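Local coordinates for putative carboxynorspermidine decarboxylase protein (Sinorhizobium meliloti, PDB 3MT1) that probably uses pyridoxal 5'-phosphate to decarboxylate carboxynorspermidine and carboxyspermidine in polyamine biosynthesis, at residues L14-N17 and M18-A22; S43-D46 and L47-D50; K168-G171 and L172-R175; S262-A265 and H266-L270. One frame throughout, in Å; residues are numbered along the deposited sequence.

Overall arrangement
Four local contacts, in series along the sequence, sample both parts of a chain that pairs an eight-stranded parallel barrel with a mixed sheet, as in class-II Orn/Lys/Arg decarboxylases. Contacts 1 and 2 are neighbours, their centres 11 Å apart: helix 11-28 packs on helix 45-49, with Leu14, Thr15 and Met18 meeting Leu47 and Met48. Contact 3 opens helix 170-190, between barrel strands 158-160 and 193-195, about 21 Å from contact 1 between centres. Contact 4 follows strand 255-259, about 30 Å from contact 3 between centres, and carries Asp269, a probable substrate-binding residue. Contacts 1 to 3 thus belong to helices around the barrel, whereas contact 4 lies beside the mixed sheet, close to the second subunit.

Contact 1. Residues L14-N17 and M18-A22; sequences LTRN and MERIA
Thr15 and Glu19, one helical turn apart, meet through the methyl CG2 of Thr15, which lies 3.9 Å from Glu19 OE2, while the Thr15 hydroxyl turns back to the carbonyl of Lys11. The next pair, Arg16 and Arg20, also overlaps through carbon: Arg16 CG sits over one face of the Arg20 guanidinium, 4.1 Å from Arg20 NE and displaced toward the rim. Because Arg16 CG stands opposite its own backbone N (chi1 175°), the aliphatic part of the chain reaches that face. The two guanidinium planes are turned 35° apart, and the charge of Arg20 is paired with Asp205. Apolar contact is looser, with Leu14 CD1 4.5 Å from Met18 CE. Both segments belong to helix 11-28, which links strand 6-10 of the mixed sheet to barrel strand 31-35, and its buried side faces helices 45-49 and 233-236. The backbone supplies an i to i+4 ladder: Met18 N to Leu14 O at 3.0 Å, Glu19 N to Thr15 O at 2.8 Å, a weak rung from Arg20 N to Arg16 O, and Ile21 N to Asn17 O. The amide nitrogen ND2 of Asn17 bonds to the carbonyls of Ser235 and Thr237, tying this helix to the region of the probable substrate-binding Glu233.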
# COMPACT_ATOMS: atom_id res chain seq x y z
N LEU B 14 23.19 -9.57 4.85
CA LEU B 14 23.19 -8.76 3.66
C LEU B 14 24.55 -8.91 3.00
O LEU B 14 24.62 -9.19 1.81
CB LEU B 14 22.88 -7.30 3.99
CG LEU B 14 22.89 -6.28 2.84
CD1 LEU B 14 21.89 -6.60 1.69
CD2 LEU B 14 22.51 -4.96 3.40
N THR B 15 25.63 -8.76 3.77
CA THR B 15 26.98 -8.93 3.24
C THR B 15 27.21 -10.28 2.57
O THR B 15 27.83 -10.33 1.50
CB THR B 15 28.02 -8.72 4.32
OG1 THR B 15 27.91 -7.39 4.79
CG2 THR B 15 29.42 -8.97 3.79
N ARG B 16 26.73 -11.37 3.19
CA ARG B 16 26.77 -12.70 2.58
C ARG B 16 26.26 -12.58 1.14
O ARG B 16 26.94 -12.99 0.22
CB ARG B 16 25.97 -13.70 3.46
CG ARG B 16 25.74 -15.16 2.97
CD ARG B 16 24.32 -15.63 3.39
NE ARG B 16 23.37 -14.51 3.19
CZ ARG B 16 22.06 -14.48 3.49
NH1 ARG B 16 21.44 -15.52 4.02
NH2 ARG B 16 21.37 -13.37 3.24
N ASN B 17 25.12 -11.92 0.92
CA ASN B 17 24.55 -11.75 -0.42
C ASN B 17 25.44 -10.93 -1.31
O ASN B 17 25.60 -11.22 -2.50
CB ASN B 17 23.19 -11.04 -0.37
CG ASN B 17 22.10 -11.89 0.22
OD1 ASN B 17 22.25 -13.10 0.44
ND2 ASN B 17 20.96 -11.26 0.51
N MSE B 18 26.01 -9.89 -0.74
CA MSE B 18 26.82 -9.00 -1.49
C MSE B 18 28.05 -9.72 -2.01
O MSE B 18 28.43 -9.55 -3.15
CB MSE B 18 27.16 -7.81 -0.63
CG MSE B 18 25.94 -6.88 -0.43
SE MSE B 18 25.32 -6.11 -2.13
CE MSE B 18 23.64 -7.08 -2.40
N GLU B 19 28.64 -10.60 -1.20
CA GLU B 19 29.83 -11.33 -1.62
C GLU B 19 29.54 -12.32 -2.73
O GLU B 19 30.42 -12.62 -3.55
CB GLU B 19 30.43 -12.09 -0.45
CG GLU B 19 30.87 -11.22 0.69
CD GLU B 19 31.20 -12.04 1.93
OE1 GLU B 19 30.57 -13.10 2.19
OE2 GLU B 19 32.11 -11.61 2.67
N ARG B 20 28.32 -12.83 -2.78
CA ARG B 20 28.01 -13.84 -3.80
C ARG B 20 27.78 -13.15 -5.13
O ARG B 20 28.20 -13.63 -6.18
CB ARG B 20 26.82 -14.69 -3.37
CG ARG B 20 27.02 -15.32 -2.01
CD ARG B 20 25.82 -16.11 -1.58
NE ARG B 20 26.20 -17.10 -0.59
CZ ARG B 20 25.41 -18.07 -0.14
NH1 ARG B 20 24.16 -18.17 -0.56
NH2 ARG B 20 25.88 -18.92 0.76
N ILE B 21 27.14 -11.98 -5.07
CA ILE B 21 27.07 -11.06 -6.19
C ILE B 21 28.46 -10.70 -6.80
O ILE B 21 28.71 -10.95 -7.98
CB ILE B 21 26.24 -9.79 -5.81
CG1 ILE B 21 24.76 -10.21 -5.66
CG2 ILE B 21 26.41 -8.68 -6.84
CD1 ILE B 21 23.77 -9.12 -5.44
N ALA B 22 29.35 -10.13 -6.00
CA ALA B 22 30.74 -9.87 -6.41
C ALA B 22 31.40 -11.10 -7.12
O ALA B 22 31.96 -10.99 -8.23
CB ALA B 22 31.54 -9.45 -5.20

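Contact 2. Residues S43-D46 and L47-D50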
# COMPACT_ATOMS: atom_id res chain seq x y z
N SER B 43 20.14 3.96 3.51
CA SER B 43 21.15 3.98 4.57
C SER B 43 22.12 2.79 4.57
O SER B 43 23.13 2.82 5.31
CB SER B 43 20.49 4.06 5.94
OG SER B 43 19.64 2.95 6.13
N VAL B 44 21.81 1.75 3.77
CA VAL B 44 22.71 0.62 3.63
C VAL B 44 23.39 0.59 2.26
O VAL B 44 24.14 -0.34 1.96
CB VAL B 44 22.03 -0.78 3.98
CG1 VAL B 44 21.47 -0.80 5.41
CG2 VAL B 44 20.98 -1.20 2.95
N PHE B 45 23.17 1.61 1.44
CA PHE B 45 23.87 1.67 0.17
C PHE B 45 25.41 1.70 0.29
O PHE B 45 26.12 1.13 -0.54
CB PHE B 45 23.41 2.86 -0.66
CG PHE B 45 22.02 2.72 -1.21
CD1 PHE B 45 21.32 1.53 -1.10
CD2 PHE B 45 21.43 3.77 -1.88
CE1 PHE B 45 20.06 1.42 -1.61
CE2 PHE B 45 20.14 3.64 -2.41
CZ PHE B 45 19.48 2.47 -2.27
N ASP B 46 25.91 2.37 1.31
CA ASP B 46 27.35 2.42 1.56
C ASP B 46 27.90 1.04 1.72
O ASP B 46 28.98 0.75 1.21
CB ASP B 46 27.69 3.31 2.78
CG ASP B 46 27.65 4.81 2.42
OD1 ASP B 46 27.87 5.12 1.22
OD2 ASP B 46 27.38 5.67 3.31
N LEU B 47 27.15 0.16 2.38
CA LEU B 47 27.58 -1.22 2.47
C LEU B 47 27.50 -1.96 1.12
O LEU B 47 28.44 -2.65 0.78
CB LEU B 47 26.91 -1.97 3.62
CG LEU B 47 26.95 -3.50 3.58
CD1 LEU B 47 28.32 -4.07 4.01
CD2 LEU B 47 25.84 -4.06 4.46
N MSE B 48 26.45 -1.76 0.34
CA MSE B 48 26.28 -2.50 -0.92
C MSE B 48 27.15 -1.99 -2.09
O MSE B 48 27.50 -2.77 -2.98
CB MSE B 48 24.81 -2.49 -1.34
CG MSE B 48 23.90 -3.07 -0.32
SE MSE B 48 22.03 -2.74 -0.62
CE MSE B 48 21.71 -4.10 -1.92
N ARG B 49 27.46 -0.70 -2.09
CA ARG B 49 28.19 -0.03 -3.16
C ARG B 49 29.43 -0.81 -3.66
O ARG B 49 29.60 -1.03 -4.86
CB ARG B 49 28.62 1.38 -2.69
CG ARG B 49 28.59 2.43 -3.78
CD ARG B 49 29.10 3.81 -3.37
NE ARG B 49 30.17 4.22 -4.29
CZ ARG B 49 30.29 5.43 -4.87
NH1 ARG B 49 29.38 6.39 -4.67
NH2 ARG B 49 31.34 5.68 -5.68
N ASP B 50 30.29 -1.23 -2.74
CA ASP B 50 31.56 -1.81 -3.15
C ASP B 50 31.44 -3.21 -3.76
O ASP B 50 32.43 -3.74 -4.24
CB ASP B 50 32.56 -1.82 -2.00
CG ASP B 50 32.88 -0.41 -1.51
OD1 ASP B 50 33.05 0.51 -2.35
OD2 ASP B 50 32.95 -0.23 -0.27
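Val44 O is gripped by two backbone amides of the following turn: Met48 N at 3.2 Å, and Leu47 N in a weak bond with a poorer angle. Here a short 3-10 segment at Ser43 and Val44 passes into helix 45-49. The next carbonyl, Phe45 O, receives Arg49 N at 2.7 Å, and Arg49 CB also packs against that oxygen.

The side chains meet at the selenium of Met48, a selenomethionine. Its SE atom lies 4.0 Å from Val44 CG2, and the two side chains cross at a slant. With Val44 CG1 opposite the carbonyl carbon (chi1 -57°), CG2 is left between the backbone N and the carbonyl carbon, facing the selenium. On its other contact the same selenium stands at the edge of the Phe45 ring, near the ring plane, 4.4 Å from CD1. The bend at chi3 (80°) carries the Met48 methyl on toward Met18 of helix 11-28, while Leu47 packs against Leu14 and Thr15 of that same helix. Phe45 also makes an edge-to-face stack with Phe70.

This helix is the crossover of a beta-alpha-beta unit between barrel strands 31-35 and 54-57. On its exposed side, Asp46 OD1 and Arg49 NE stay 6.0 Å apart, so their opposite charges can probably attract only at a distance. Between the two segments, cohesion therefore rests on backbone hydrogen bonds and on dispersion around the Met48 chain, whose selenium takes the place of the sulfur of methionine, rather than on a salt bridge.

Contact 3. Residues K168-G171 and L172-R175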
# COMPACT_ATOMS: atom_id res chain seq x y z
N LYS B 168 14.55 -19.83 -9.59
CA LYS B 168 15.38 -20.37 -8.55
C LYS B 168 16.16 -21.57 -9.09
O LYS B 168 16.93 -22.20 -8.37
CB LYS B 168 14.44 -20.79 -7.40
CG LYS B 168 15.07 -21.10 -6.03
CD LYS B 168 13.99 -21.13 -4.92
CE LYS B 168 13.65 -19.70 -4.49
NZ LYS B 168 12.75 -19.67 -3.30
N ASP B 169 15.98 -21.85 -10.39
CA ASP B 169 16.60 -23.02 -11.02
C ASP B 169 17.46 -22.64 -12.22
O ASP B 169 16.99 -21.96 -13.15
CB ASP B 169 15.52 -24.00 -11.46
CG ASP B 169 16.07 -25.32 -11.89
OD1 ASP B 169 16.28 -26.19 -11.02
OD2 ASP B 169 16.27 -25.50 -13.12
N PHE B 170 18.72 -23.07 -12.20
CA PHE B 170 19.65 -22.64 -13.23
C PHE B 170 19.26 -23.20 -14.58
O PHE B 170 19.31 -22.48 -15.60
CB PHE B 170 21.06 -23.08 -12.91
CG PHE B 170 21.99 -22.95 -14.07
CD1 PHE B 170 22.34 -21.68 -14.56
CD2 PHE B 170 22.52 -24.08 -14.68
CE1 PHE B 170 23.19 -21.55 -15.64
CE2 PHE B 170 23.39 -23.97 -15.77
CZ PHE B 170 23.73 -22.70 -16.25
N GLY B 171 18.87 -24.48 -14.59
CA GLY B 171 18.41 -25.15 -15.79
C GLY B 171 17.36 -24.34 -16.53
O GLY B 171 17.44 -24.22 -17.78
N LEU B 172 16.39 -23.77 -15.79
CA LEU B 172 15.30 -23.01 -16.39
C LEU B 172 15.77 -21.70 -16.95
O LEU B 172 15.38 -21.34 -18.07
CB LEU B 172 14.14 -22.75 -15.41
CG LEU B 172 13.10 -21.73 -15.90
CD1 LEU B 172 12.29 -22.24 -17.10
CD2 LEU B 172 12.17 -21.30 -14.77
N PHE B 173 16.59 -20.98 -16.18
CA PHE B 173 17.28 -19.79 -16.70
C PHE B 173 18.05 -20.13 -17.98
O PHE B 173 17.97 -19.42 -18.99
CB PHE B 173 18.23 -19.15 -15.67
CG PHE B 173 19.14 -18.12 -16.27
CD1 PHE B 173 18.65 -16.87 -16.65
CD2 PHE B 173 20.48 -18.41 -16.51
CE1 PHE B 173 19.49 -15.92 -17.23
CE2 PHE B 173 21.34 -17.45 -17.11
CZ PHE B 173 20.83 -16.22 -17.46
N ASP B 174 18.79 -21.24 -17.94
CA ASP B 174 19.56 -21.63 -19.12
C ASP B 174 18.71 -21.74 -20.40
O ASP B 174 19.13 -21.25 -21.46
CB ASP B 174 20.34 -22.92 -18.94
CG ASP B 174 21.10 -23.29 -20.20
OD1 ASP B 174 21.77 -22.37 -20.76
OD2 ASP B 174 20.99 -24.47 -20.65
N ARG B 175 17.53 -22.35 -20.29
CA ARG B 175 16.63 -22.44 -21.42
C ARG B 175 16.07 -21.11 -21.87
O ARG B 175 15.90 -20.88 -23.05
CB ARG B 175 15.50 -23.42 -21.13
CG ARG B 175 16.05 -24.76 -20.86
CD ARG B 175 15.06 -25.83 -21.04
NE ARG B 175 15.72 -27.12 -20.99
CZ ARG B 175 16.08 -27.81 -22.06
NH1 ARG B 175 15.83 -27.30 -23.27
NH2 ARG B 175 16.67 -28.99 -21.92
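The chain enters a helix at Phe170, and its first turn closes when Phe173 N bonds to Asp169 O at 3.2 Å, followed by Asp174 N to Phe170 O and Arg175 N to Gly171 O. Asp169 is the N-cap. With its CG swung opposite the backbone N (chi1 -170°), the carboxylate offers OD2 to Leu172 N at 3.2 Å through the anti lone pair, the one pointing away from OD1. The negative group thereby sits at the helix N-terminus, where the dipole would probably stabilise it. A side chain at Gly171 would be crowded here, since a CB would come within 3.0 Å of Asp169 OD2. The helix, 170-190, is the crossover of the beta-alpha-beta unit joining barrel strands 158-160 and 193-195, and this end of it lies near the surface. Within this first turn the rings of Phe170 and Phe173 meet: Phe170 CE1 approaches the edge of the Phe173 ring, near its plane, 4.2 Å from CD2. Over one face of the Phe170 ring lies Asp174 CB, 4.3 Å from CZ. The carboxylate of Asp174 continues to a salt bridge with Arg215 of helix 209-223; Phe212 of that helix stacks edge-to-face with Phe173.

Contact 4. Residues S262-A265 and H266-L270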
# COMPACT_ATOMS: atom_id res chain seq x y z
N SER B 262 0.55 -4.83 10.50
CA SER B 262 -0.53 -5.10 9.55
C SER B 262 0.05 -5.46 8.17
O SER B 262 0.90 -4.73 7.65
CB SER B 262 -1.39 -3.84 9.44
OG SER B 262 -2.43 -3.97 8.51
N ILE B 263 -0.39 -6.57 7.59
CA ILE B 263 0.10 -6.91 6.26
C ILE B 263 -0.26 -5.86 5.22
O ILE B 263 0.50 -5.66 4.27
CB ILE B 263 -0.30 -8.33 5.74
CG1 ILE B 263 -1.82 -8.51 5.63
CG2 ILE B 263 0.29 -9.41 6.61
CD1 ILE B 263 -2.20 -9.58 4.66
N GLU B 264 -1.38 -5.15 5.40
CA GLU B 264 -1.73 -4.15 4.42
C GLU B 264 -0.75 -2.98 4.45
O GLU B 264 -0.37 -2.44 3.39
CB GLU B 264 -3.19 -3.64 4.55
CG GLU B 264 -3.52 -2.70 3.40
CD GLU B 264 -4.99 -2.40 3.24
OE1 GLU B 264 -5.81 -3.16 3.77
OE2 GLU B 264 -5.33 -1.38 2.61
N ALA B 265 -0.31 -2.62 5.65
CA ALA B 265 0.50 -1.43 5.81
C ALA B 265 1.97 -1.73 5.67
O ALA B 265 2.75 -0.84 5.34
CB ALA B 265 0.23 -0.80 7.15
N HIS B 266 2.36 -2.97 5.93
CA HIS B 266 3.79 -3.28 6.20
C HIS B 266 4.42 -4.35 5.33
O HIS B 266 5.64 -4.39 5.24
CB HIS B 266 4.00 -3.63 7.68
CG HIS B 266 3.47 -2.58 8.60
ND1 HIS B 266 2.96 -2.86 9.85
CD2 HIS B 266 3.34 -1.24 8.44
CE1 HIS B 266 2.56 -1.74 10.42
NE2 HIS B 266 2.77 -0.74 9.58
N MSE B 267 3.61 -5.19 4.70
CA MSE B 267 4.10 -6.31 3.88
C MSE B 267 3.04 -6.59 2.81
O MSE B 267 2.46 -7.67 2.71
CB MSE B 267 4.35 -7.51 4.79
CG MSE B 267 5.76 -7.53 5.47
SE MSE B 267 5.89 -9.23 6.45
CE MSE B 267 6.78 -10.27 5.03
N LEU B 268 2.80 -5.55 2.01
CA LEU B 268 1.61 -5.43 1.23
C LEU B 268 1.55 -6.47 0.13
O LEU B 268 0.47 -6.87 -0.29
CB LEU B 268 1.51 -4.00 0.69
CG LEU B 268 0.49 -3.61 -0.40
CD1 LEU B 268 -0.97 -3.78 0.07
CD2 LEU B 268 0.73 -2.18 -0.96
N ASP B 269 2.70 -6.91 -0.35
CA ASP B 269 2.74 -8.05 -1.28
C ASP B 269 2.00 -9.27 -0.75
O ASP B 269 1.36 -9.98 -1.51
CB ASP B 269 4.17 -8.39 -1.75
CG ASP B 269 4.53 -7.71 -3.11
OD1 ASP B 269 4.02 -6.61 -3.36
OD2 ASP B 269 5.31 -8.27 -3.93
N LEU B 270 2.06 -9.51 0.56
CA LEU B 270 1.30 -10.63 1.13
C LEU B 270 -0.18 -10.47 0.94
O LEU B 270 -0.89 -11.45 0.67
CB LEU B 270 1.59 -10.86 2.62
CG LEU B 270 3.07 -11.00 2.98
CD1 LEU B 270 3.20 -11.35 4.45
CD2 LEU B 270 3.79 -12.04 2.05
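His266 lays its imidazole over the methyl of Ala265, whose CB stands 3.7 Å from the ring centroid and 28° off the ring normal, a CH-pi contact displaced toward the rim. The two residues close the short helix 263-266, which follows strand 255-259 of the mixed sheet and gives way, with a break at Met267, to helix 268-273. Ser262 is the N-cap position of the first helix, its hydroxyl bonded to Asp299. In the closing turn of that helix, His266 N makes a weak bond to Ser262 O at 2.9 Å. With CG opposite the carbonyl carbon and beside the backbone N (chi1 -53°), the His266 ring turns back toward Ser262, and its ND1 bonds to the hydroxyl of Ser261. With an alanine here, the Ala265 methyl would probably lose the ring that lies over it, and the Ser261 hydroxyl its imidazole partner.

At the break the backbone is less regular. Met267 N approaches Ile263 O at 3.2 Å from well above the carbonyl plane, 40° out of it, and Leu268 CA also comes to that oxygen in a CA-H...O contact. Asp269, on the second helix, is a probable substrate-binding residue and forms a salt bridge with Lys328 of its own chain, while Glu264 pairs with Lys328 of the second subunit and Leu268 packs on Leu268 of that subunit, at the dimer interface. Across the break, Ile263 and Leu270 cross at about a right angle, with Ile263 CG2 4.1 Å from Leu270 CD1.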